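Long-range contacts in ancylostoma secreted protein 1 (Necator americanus, PDB 3NT8), which is a secreted protein with two CAP domains, probably associated with the transition of infective hookworm larvae to parasitism: residues 268-273 against 364-369; 340-345 against 399-404; 243-248 against 324-329. All coordinates share one frame; numbering follows the deposited sequence.

Interaction 1: 268-273 against 364-369; sequences AAKMLK and WDTTYK
K270 and D365 form a salt bridge between two loops of the C-terminal CAP domain: 268-273 leads into strand 275-276, while the loop 364-369 carries the chain from helix 357-363 into strand 369-376. The tight part centres on the buried D365. Its OD2 takes the ammonium NZ of K270 at 2.5 Å, a short contact whose exact length should not be pressed, from above the carboxylate plane (52° out of it). The lysine reaches this oxygen by bending at its last torsion (chi4 51°), which folds NZ back over the acid. A water accepts from the backbone N of K270 and donates to the same OD2, and T400 N bonds it as well, so three donors would favour a charged aspartate here. On the inner side, M271 SD lies 3.9 Å from D365 CA; the flexible thioether suits this place, where the side chain packs on V252 of helix 235-253 and on Y399. R249 of that helix ties both loops, giving hydrogen bonds to W364 O and L272 O.

Looser and apolar is the partly exposed contact of L272 with Y368, their CB atoms 4.0 Å apart; the ring swings outward, and its CD2 is 4.2 Å from L272 CD1. Y368 and K369 both face G388, a classic beta bulge. L272 returns to the tight part through its methyl CD1, 3.1 Å from D365 O.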
loop_
_atom_site.group_PDB
_atom_site.type_symbol
_atom_site.label_atom_id
_atom_site.label_comp_id
_atom_site.label_asym_id
_atom_site.label_seq_id
_atom_site.Cartn_x
_atom_site.Cartn_y
_atom_site.Cartn_z
ATOM N N ALA A 268 19.433 11.831 -14.083
ATOM C CA ALA A 268 18.631 12.917 -14.665
ATOM C C ALA A 268 19.392 14.193 -14.452
ATOM O O ALA A 268 19.854 14.434 -13.328
ATOM C CB ALA A 268 17.297 13.023 -13.949
ATOM N N ALA A 269 19.516 15.011 -15.502
ATOM C CA ALA A 269 20.236 16.304 -15.406
ATOM C C ALA A 269 19.413 17.465 -14.850
ATOM O O ALA A 269 19.988 18.417 -14.283
ATOM C CB ALA A 269 20.819 16.723 -16.778
ATOM N N LYS A 270 18.105 17.470 -15.102
ATOM C CA LYS A 270 17.270 18.601 -14.654
ATOM C C LYS A 270 15.876 18.193 -14.164
ATOM O O LYS A 270 14.858 18.695 -14.674
ATOM C CB LYS A 270 17.151 19.673 -15.757
ATOM C CG LYS A 270 16.617 19.206 -17.099
ATOM C CD LYS A 270 16.525 20.373 -18.040
ATOM C CE LYS A 270 15.793 19.872 -19.301
ATOM N NZ LYS A 270 14.454 19.136 -18.946
ATOM N N MET A 271 15.855 17.290 -13.186
ATOM C CA MET A 271 14.642 16.754 -12.589
ATOM C C MET A 271 14.060 17.710 -11.591
ATOM O O MET A 271 14.633 17.933 -10.550
ATOM C CB MET A 271 14.926 15.409 -11.916
ATOM C CG MET A 271 13.676 14.717 -11.373
ATOM S SD MET A 271 12.562 13.966 -12.617
ATOM C CE MET A 271 13.705 12.734 -13.288
ATOM N N LEU A 272 12.920 18.284 -11.907
ATOM C CA LEU A 272 12.343 19.316 -11.059
ATOM C C LEU A 272 11.637 18.733 -9.817
ATOM O O LEU A 272 11.037 17.633 -9.848
ATOM C CB LEU A 272 11.339 20.107 -11.885
ATOM C CG LEU A 272 11.937 20.946 -13.015
ATOM C CD1 LEU A 272 10.766 21.297 -13.941
ATOM C CD2 LEU A 272 12.605 22.187 -12.467
ATOM N N LYS A 273 11.725 19.469 -8.721
ATOM C CA LYS A 273 11.070 19.061 -7.487
ATOM C C LYS A 273 9.614 19.444 -7.604
ATOM O O LYS A 273 9.314 20.573 -7.930
ATOM C CB LYS A 273 11.692 19.783 -6.267
ATOM C CG LYS A 273 11.160 19.270 -4.903
ATOM C CD LYS A 273 11.984 19.864 -3.724
ATOM C CE LYS A 273 11.673 19.160 -2.414
ATOM N NZ LYS A 273 12.239 19.945 -1.294
ATOM N N TRP A 364 8.541 12.427 -15.167
ATOM C CA TRP A 364 8.682 13.480 -16.210
ATOM C C TRP A 364 9.311 14.778 -15.694
ATOM O O TRP A 364 8.755 15.446 -14.785
ATOM C CB TRP A 364 7.326 13.767 -16.861
ATOM C CG TRP A 364 7.439 14.118 -18.324
ATOM C CD1 TRP A 364 7.592 15.384 -18.870
ATOM C CD2 TRP A 364 7.452 13.206 -19.425
ATOM N NE1 TRP A 364 7.683 15.304 -20.240
ATOM C CE2 TRP A 364 7.593 13.983 -20.613
ATOM C CE3 TRP A 364 7.395 11.808 -19.532
ATOM C CZ2 TRP A 364 7.657 13.394 -21.902
ATOM C CZ3 TRP A 364 7.430 11.233 -20.820
ATOM C CH2 TRP A 364 7.562 12.027 -21.975
ATOM N N ASP A 365 10.479 15.129 -16.245
ATOM C CA ASP A 365 11.271 16.172 -15.610
ATOM C C ASP A 365 10.637 17.540 -15.649
ATOM O O ASP A 365 10.845 18.311 -14.728
ATOM C CB ASP A 365 12.750 16.210 -16.079
ATOM C CG ASP A 365 12.917 16.516 -17.534
ATOM O OD1 ASP A 365 11.996 16.342 -18.289
ATOM O OD2 ASP A 365 14.018 16.856 -17.973
ATOM N N THR A 366 9.935 17.865 -16.737
ATOM C CA THR A 366 9.286 19.192 -16.874
ATOM C C THR A 366 8.024 19.308 -16.059
ATOM O O THR A 366 7.616 20.412 -15.764
ATOM C CB THR A 366 9.012 19.629 -18.330
ATOM O OG1 THR A 366 8.247 18.627 -19.018
ATOM C CG2 THR A 366 10.367 19.842 -19.038
ATOM N N THR A 367 7.416 18.179 -15.698
ATOM C CA THR A 367 6.266 18.157 -14.782
ATOM C C THR A 367 6.683 18.520 -13.326
ATOM O O THR A 367 7.616 17.923 -12.790
ATOM C CB THR A 367 5.625 16.757 -14.801
ATOM O OG1 THR A 367 5.210 16.461 -16.161
ATOM C CG2 THR A 367 4.426 16.690 -13.839
ATOM N N TYR A 368 5.994 19.485 -12.697
ATOM C CA TYR A 368 6.364 19.945 -11.341
ATOM C C TYR A 368 5.165 20.319 -10.403
ATOM O O TYR A 368 5.373 20.556 -9.203
ATOM C CB TYR A 368 7.438 21.062 -11.416
ATOM C CG TYR A 368 6.936 22.389 -11.904
ATOM C CD1 TYR A 368 6.544 23.399 -11.013
ATOM C CD2 TYR A 368 6.854 22.650 -13.268
ATOM C CE1 TYR A 368 6.020 24.636 -11.488
ATOM C CE2 TYR A 368 6.360 23.865 -13.745
ATOM C CZ TYR A 368 5.947 24.846 -12.861
ATOM O OH TYR A 368 5.476 26.040 -13.379
ATOM N N LYS A 369 3.938 20.419 -10.926
ATOM C CA LYS A 369 2.756 20.623 -10.076
ATOM C C LYS A 369 1.985 19.317 -9.962
ATOM O O LYS A 369 1.615 18.673 -10.986
ATOM C CB LYS A 369 1.823 21.705 -10.615
ATOM C CG LYS A 369 2.499 23.068 -10.766
ATOM C CD LYS A 369 1.564 23.974 -11.556
ATOM C CE LYS A 369 2.121 25.415 -11.725
ATOM N NZ LYS A 369 1.184 26.366 -12.450
HETATM O O HOH W 1 16.252 15.623 -16.226
#

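Interaction 2: 340-345 against 399-404; sequences PSNVLT and YTMGQP
The amide of N342 stands over one face of the Y399 ring, with ND2 3.1 Å above the plane and over its centre. Amide and ring planes are 60° apart, so this is not a flat stack: the nitrogen points into the ring while OD1 remains farther away, 4.0 Å from Y399 CZ. The NH2 group and the electron-rich face suit each other, and ND2 also makes a weak hydrogen bond to the carbonyl Y399 O (3.0 Å, N-H...O angle 134°). One amide nitrogen thus meets both the side chain and the backbone of the same residue. N342 extends this far because its CG is anti to the backbone N (chi1 -151°), and its left-handed backbone conformation is one that asparagine tolerates well. The ring is held at its other end by a hydrogen bond from Y399 OH to P266 O, and M271 and Y359 also pack against the tyrosine.

Beside the amide, M401 supplies an unbranched, pliable arm. Its SD lies 3.7 Å from N342 CB and 3.4 Å from P340 O, and the bend at its last torsion brings the methyl CE to S341 O at 3.1 Å. P340 and S341 are exposed, whereas N342 and Y399 are buried.

Backbone hydrogen bonds pair N342 with I398, and A269 N with T400 O. The arrangement is consistent with an amide N-H...pi contact between two loops, joining the one before helix 346-349 of the C-terminal CAP domain to the segment that follows strand 381-388.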
loop_
_atom_site.group_PDB
_atom_site.type_symbol
_atom_site.label_atom_id
_atom_site.label_comp_id
_atom_site.label_asym_id
_atom_site.label_seq_id
_atom_site.Cartn_x
_atom_site.Cartn_y
_atom_site.Cartn_z
ATOM N N PRO A 340 17.894 2.377 -21.710
ATOM C CA PRO A 340 18.874 3.424 -21.528
ATOM C C PRO A 340 18.629 4.668 -22.401
ATOM O O PRO A 340 19.120 5.734 -22.069
ATOM C CB PRO A 340 20.213 2.718 -21.936
ATOM C CG PRO A 340 19.779 1.595 -22.814
ATOM C CD PRO A 340 18.530 1.132 -22.191
ATOM N N SER A 341 17.922 4.553 -23.519
ATOM C CA SER A 341 17.609 5.770 -24.331
ATOM C C SER A 341 16.608 6.643 -23.556
ATOM O O SER A 341 16.519 7.875 -23.791
ATOM C CB SER A 341 16.990 5.429 -25.726
ATOM O OG SER A 341 15.695 4.845 -25.628
ATOM N N ASN A 342 15.878 6.039 -22.613
ATOM C CA ASN A 342 14.884 6.802 -21.836
ATOM C C ASN A 342 13.736 7.443 -22.638
ATOM O O ASN A 342 13.045 8.328 -22.159
ATOM C CB ASN A 342 15.589 7.825 -20.967
ATOM C CG ASN A 342 14.840 8.145 -19.699
ATOM O OD1 ASN A 342 14.145 7.310 -19.141
ATOM N ND2 ASN A 342 14.978 9.372 -19.247
ATOM N N VAL A 343 13.501 6.975 -23.855
ATOM C CA VAL A 343 12.491 7.573 -24.710
ATOM C C VAL A 343 11.146 6.813 -24.587
ATOM O O VAL A 343 11.100 5.576 -24.678
ATOM C CB VAL A 343 12.916 7.565 -26.199
ATOM C CG1 VAL A 343 11.880 8.339 -27.037
ATOM C CG2 VAL A 343 14.307 8.181 -26.403
ATOM N N LEU A 344 10.061 7.562 -24.451
ATOM C CA LEU A 344 8.757 6.999 -24.480
ATOM C C LEU A 344 8.288 6.786 -25.914
ATOM O O LEU A 344 7.782 7.737 -26.558
ATOM C CB LEU A 344 7.764 7.875 -23.672
ATOM C CG LEU A 344 6.304 7.433 -23.669
ATOM C CD1 LEU A 344 6.093 6.094 -22.938
ATOM C CD2 LEU A 344 5.371 8.459 -23.059
ATOM N N THR A 345 8.465 5.546 -26.393
ATOM C CA THR A 345 8.168 5.178 -27.767
ATOM C C THR A 345 6.857 4.406 -27.891
ATOM O O THR A 345 6.327 3.848 -26.900
ATOM C CB THR A 345 9.292 4.378 -28.493
ATOM O OG1 THR A 345 9.405 3.078 -27.920
ATOM C CG2 THR A 345 10.606 5.088 -28.407
ATOM N N TYR A 399 13.015 12.070 -19.187
ATOM C CA TYR A 399 13.804 13.126 -18.520
ATOM C C TYR A 399 15.155 13.258 -19.230
ATOM O O TYR A 399 15.667 12.263 -19.839
ATOM C CB TYR A 399 13.973 12.871 -17.020
ATOM C CG TYR A 399 14.496 11.505 -16.599
ATOM C CD1 TYR A 399 15.866 11.198 -16.681
ATOM C CD2 TYR A 399 13.631 10.559 -16.089
ATOM C CE1 TYR A 399 16.357 9.995 -16.291
ATOM C CE2 TYR A 399 14.094 9.332 -15.658
ATOM C CZ TYR A 399 15.477 9.059 -15.779
ATOM O OH TYR A 399 16.010 7.886 -15.395
ATOM N N THR A 400 15.713 14.482 -19.198
ATOM C CA THR A 400 17.011 14.768 -19.819
ATOM C C THR A 400 18.092 14.113 -18.966
ATOM O O THR A 400 18.150 14.278 -17.711
ATOM C CB THR A 400 17.307 16.279 -19.852
ATOM O OG1 THR A 400 16.262 16.932 -20.565
ATOM C CG2 THR A 400 18.682 16.564 -20.584
ATOM N N MET A 401 18.967 13.433 -19.660
ATOM C CA MET A 401 19.950 12.592 -19.080
ATOM C C MET A 401 21.307 13.276 -18.867
ATOM O O MET A 401 21.839 13.986 -19.756
ATOM C CB MET A 401 20.075 11.303 -19.950
ATOM C CG MET A 401 18.938 10.323 -19.815
ATOM S SD MET A 401 19.125 8.945 -20.946
ATOM C CE MET A 401 18.596 9.791 -22.459
ATOM N N GLY A 402 21.843 13.099 -17.667
ATOM C CA GLY A 402 23.149 13.725 -17.305
ATOM C C GLY A 402 23.334 13.774 -15.791
ATOM O O GLY A 402 22.516 13.267 -15.037
ATOM N N GLN A 403 24.407 14.375 -15.336
ATOM C CA GLN A 403 24.686 14.383 -13.908
ATOM C C GLN A 403 23.644 15.254 -13.176
ATOM O O GLN A 403 23.232 16.278 -13.698
ATOM C CB GLN A 403 26.109 14.862 -13.643
ATOM C CG GLN A 403 27.222 13.887 -14.115
ATOM C CD GLN A 403 27.226 12.555 -13.338
ATOM O OE1 GLN A 403 27.072 12.532 -12.116
ATOM N NE2 GLN A 403 27.434 11.453 -14.046
ATOM N N PRO A 404 23.171 14.806 -11.995
ATOM C CA PRO A 404 22.170 15.594 -11.251
ATOM C C PRO A 404 22.558 17.046 -11.009
ATOM O O PRO A 404 23.700 17.335 -10.652
ATOM C CB PRO A 404 22.002 14.835 -9.939
ATOM C CG PRO A 404 22.984 13.748 -9.936
ATOM C CD PRO A 404 23.441 13.514 -11.355
#

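Interaction 3: 243-248 against 324-329; sequences SVHNEF and QASQLW
Apolar contact begins where V244 CG1 meets S326 CB at 3.6 Å, near the closest backbone approach of two CAP-domain helices. Their short axes run roughly parallel, 10.0 Å apart at a crossing angle of -29°. With CG1 anti to the backbone N (chi1 179°), V244 extends that methyl to the serine, whose small size suits this position because valine's branch can come close to its helix. Farther along, the edge of the F248 ring meets the aliphatic part of Q327, with CE2 4.0 Å from CG, and F248 also stacks on W330.

Among the aromatic contacts, H245 and W329 approach edge to edge, CE1 to CZ3 at 4.3 Å. M362 of helix 357-363 touches both of these rings and F248.

Polar atoms are paired elsewhere. The imidazole carbon CE1 of H245 lies 3.4 Å from S326 OG, and the hydroxyl bonds instead to A322 O within its own helix. The imidazole is fixed at both nitrogens, ND1 by F241 O and NE2 by Y387 OH, while W329 NE1 bonds to I308 O.

Van der Waals contact therefore carries this helix pair, and the polar atoms of the buried H245, S326 and W329 find their partners elsewhere, which probably helps fix the orientation of both rings.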
loop_
_atom_site.group_PDB
_atom_site.type_symbol
_atom_site.label_atom_id
_atom_site.label_comp_id
_atom_site.label_asym_id
_atom_site.label_seq_id
_atom_site.Cartn_x
_atom_site.Cartn_y
_atom_site.Cartn_z
ATOM N N SER A 243 5.467 13.566 -1.081
ATOM C CA SER A 243 6.709 12.970 -0.613
ATOM C C SER A 243 7.029 11.688 -1.376
ATOM O O SER A 243 8.181 11.496 -1.746
ATOM C CB SER A 243 6.680 12.660 0.880
ATOM O OG SER A 243 5.636 11.727 1.136
ATOM N N VAL A 244 6.034 10.815 -1.578
ATOM C CA VAL A 244 6.262 9.594 -2.363
ATOM C C VAL A 244 6.677 9.916 -3.803
ATOM O O VAL A 244 7.593 9.299 -4.340
ATOM C CB VAL A 244 5.086 8.599 -2.320
ATOM C CG1 VAL A 244 5.408 7.365 -3.202
ATOM C CG2 VAL A 244 4.816 8.130 -0.877
ATOM N N HIS A 245 6.055 10.913 -4.413
ATOM C CA HIS A 245 6.508 11.372 -5.739
ATOM C C HIS A 245 7.919 11.847 -5.761
ATOM O O HIS A 245 8.746 11.351 -6.560
ATOM C CB HIS A 245 5.589 12.404 -6.364
ATOM C CG HIS A 245 4.369 11.786 -7.002
ATOM N ND1 HIS A 245 3.402 11.102 -6.275
ATOM C CD2 HIS A 245 3.964 11.743 -8.296
ATOM C CE1 HIS A 245 2.463 10.668 -7.095
ATOM N NE2 HIS A 245 2.786 11.030 -8.328
ATOM N N ASN A 246 8.206 12.805 -4.900
ATOM C CA ASN A 246 9.517 13.423 -4.861
ATOM C C ASN A 246 10.650 12.519 -4.514
ATOM O O ASN A 246 11.716 12.700 -5.060
ATOM C CB ASN A 246 9.541 14.688 -3.993
ATOM C CG ASN A 246 9.082 15.929 -4.775
ATOM O OD1 ASN A 246 9.441 16.056 -5.917
ATOM N ND2 ASN A 246 8.298 16.839 -4.152
ATOM N N GLU A 247 10.406 11.570 -3.597
ATOM C CA GLU A 247 11.393 10.647 -3.199
ATOM C C GLU A 247 11.762 9.661 -4.319
ATOM O O GLU A 247 12.906 9.242 -4.436
ATOM C CB GLU A 247 10.930 9.895 -1.956
ATOM C CG GLU A 247 11.000 10.738 -0.723
ATOM C CD GLU A 247 10.893 9.956 0.569
ATOM O OE1 GLU A 247 10.659 8.720 0.551
ATOM O OE2 GLU A 247 11.049 10.595 1.625
ATOM N N PHE A 248 10.770 9.285 -5.115
ATOM C CA PHE A 248 11.011 8.493 -6.282
ATOM C C PHE A 248 11.739 9.301 -7.372
ATOM O O PHE A 248 12.675 8.782 -8.003
ATOM C CB PHE A 248 9.706 7.921 -6.807
ATOM C CG PHE A 248 9.213 6.654 -6.118
ATOM C CD1 PHE A 248 10.082 5.618 -5.808
ATOM C CD2 PHE A 248 7.826 6.452 -5.915
ATOM C CE1 PHE A 248 9.644 4.373 -5.221
ATOM C CE2 PHE A 248 7.369 5.218 -5.322
ATOM C CZ PHE A 248 8.319 4.166 -5.005
ATOM N N GLN A 324 -0.048 3.297 -1.873
ATOM C CA GLN A 324 -0.208 2.164 -2.751
ATOM C C GLN A 324 -0.351 2.599 -4.250
ATOM O O GLN A 324 0.144 1.929 -5.140
ATOM C CB GLN A 324 -1.420 1.350 -2.331
ATOM C CG GLN A 324 -1.459 -0.023 -2.898
ATOM C CD GLN A 324 -2.785 -0.765 -2.576
ATOM O OE1 GLN A 324 -3.688 -0.896 -3.452
ATOM N NE2 GLN A 324 -2.898 -1.263 -1.328
ATOM N N ALA A 325 -1.083 3.659 -4.511
ATOM C CA ALA A 325 -1.362 4.095 -5.890
ATOM C C ALA A 325 -0.071 4.568 -6.469
ATOM O O ALA A 325 0.270 4.189 -7.569
ATOM C CB ALA A 325 -2.416 5.235 -5.938
ATOM N N SER A 326 0.607 5.439 -5.750
ATOM C CA SER A 326 1.870 5.980 -6.173
ATOM C C SER A 326 2.898 4.886 -6.531
ATOM O O SER A 326 3.600 5.001 -7.530
ATOM C CB SER A 326 2.365 6.916 -5.077
ATOM O OG SER A 326 1.539 8.067 -5.049
ATOM N N GLN A 327 2.938 3.819 -5.718
ATOM C CA GLN A 327 3.956 2.780 -5.883
ATOM C C GLN A 327 3.597 1.890 -7.063
ATOM O O GLN A 327 4.486 1.460 -7.776
ATOM C CB GLN A 327 4.113 1.932 -4.591
ATOM C CG GLN A 327 4.815 2.735 -3.413
ATOM C CD GLN A 327 4.649 2.004 -2.054
ATOM O OE1 GLN A 327 3.657 1.298 -1.831
ATOM N NE2 GLN A 327 5.620 2.146 -1.180
ATOM N N LEU A 328 2.305 1.573 -7.219
ATOM C CA LEU A 328 1.832 0.739 -8.352
ATOM C C LEU A 328 2.109 1.467 -9.667
ATOM O O LEU A 328 2.541 0.831 -10.649
ATOM C CB LEU A 328 0.339 0.380 -8.237
ATOM C CG LEU A 328 0.033 -0.756 -7.235
ATOM C CD1 LEU A 328 -1.505 -0.941 -6.832
ATOM C CD2 LEU A 328 0.681 -2.129 -7.646
ATOM N N TRP A 329 1.876 2.763 -9.699
ATOM C CA TRP A 329 2.260 3.545 -10.898
ATOM C C TRP A 329 3.770 3.494 -11.163
ATOM O O TRP A 329 4.170 3.244 -12.327
ATOM C CB TRP A 329 1.850 4.969 -10.782
ATOM C CG TRP A 329 0.386 5.180 -10.645
ATOM C CD1 TRP A 329 -0.595 4.395 -11.127
ATOM C CD2 TRP A 329 -0.261 6.307 -10.001
ATOM N NE1 TRP A 329 -1.826 4.944 -10.792
ATOM C CE2 TRP A 329 -1.640 6.101 -10.094
ATOM C CE3 TRP A 329 0.199 7.447 -9.337
ATOM C CZ2 TRP A 329 -2.572 6.996 -9.552
ATOM C CZ3 TRP A 329 -0.757 8.309 -8.746
ATOM C CH2 TRP A 329 -2.093 8.075 -8.865
#

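From the N terminus, helix 235-253 supplies 243-248, followed by the loop 268-273; their partners, 324-329 and 364-369, come in the same order. Interactions 3 and 1 therefore cross, closing loops of 75 and 90 intervening residues. Interaction 2 opens at 340-345, after interaction 3 has closed, and ends at 399-404, so it is in series with interaction 3 but crosses interaction 1. Interactions 1 and 2 touch directly, with A269 N 2.7 Å from T400 O, a probable hydrogen bond. Interaction 1 meets interaction 3 where K273 packs on N246. Together they tie helices 235-253 and 318-330 to the loops flanking the C-terminal domain's sheet.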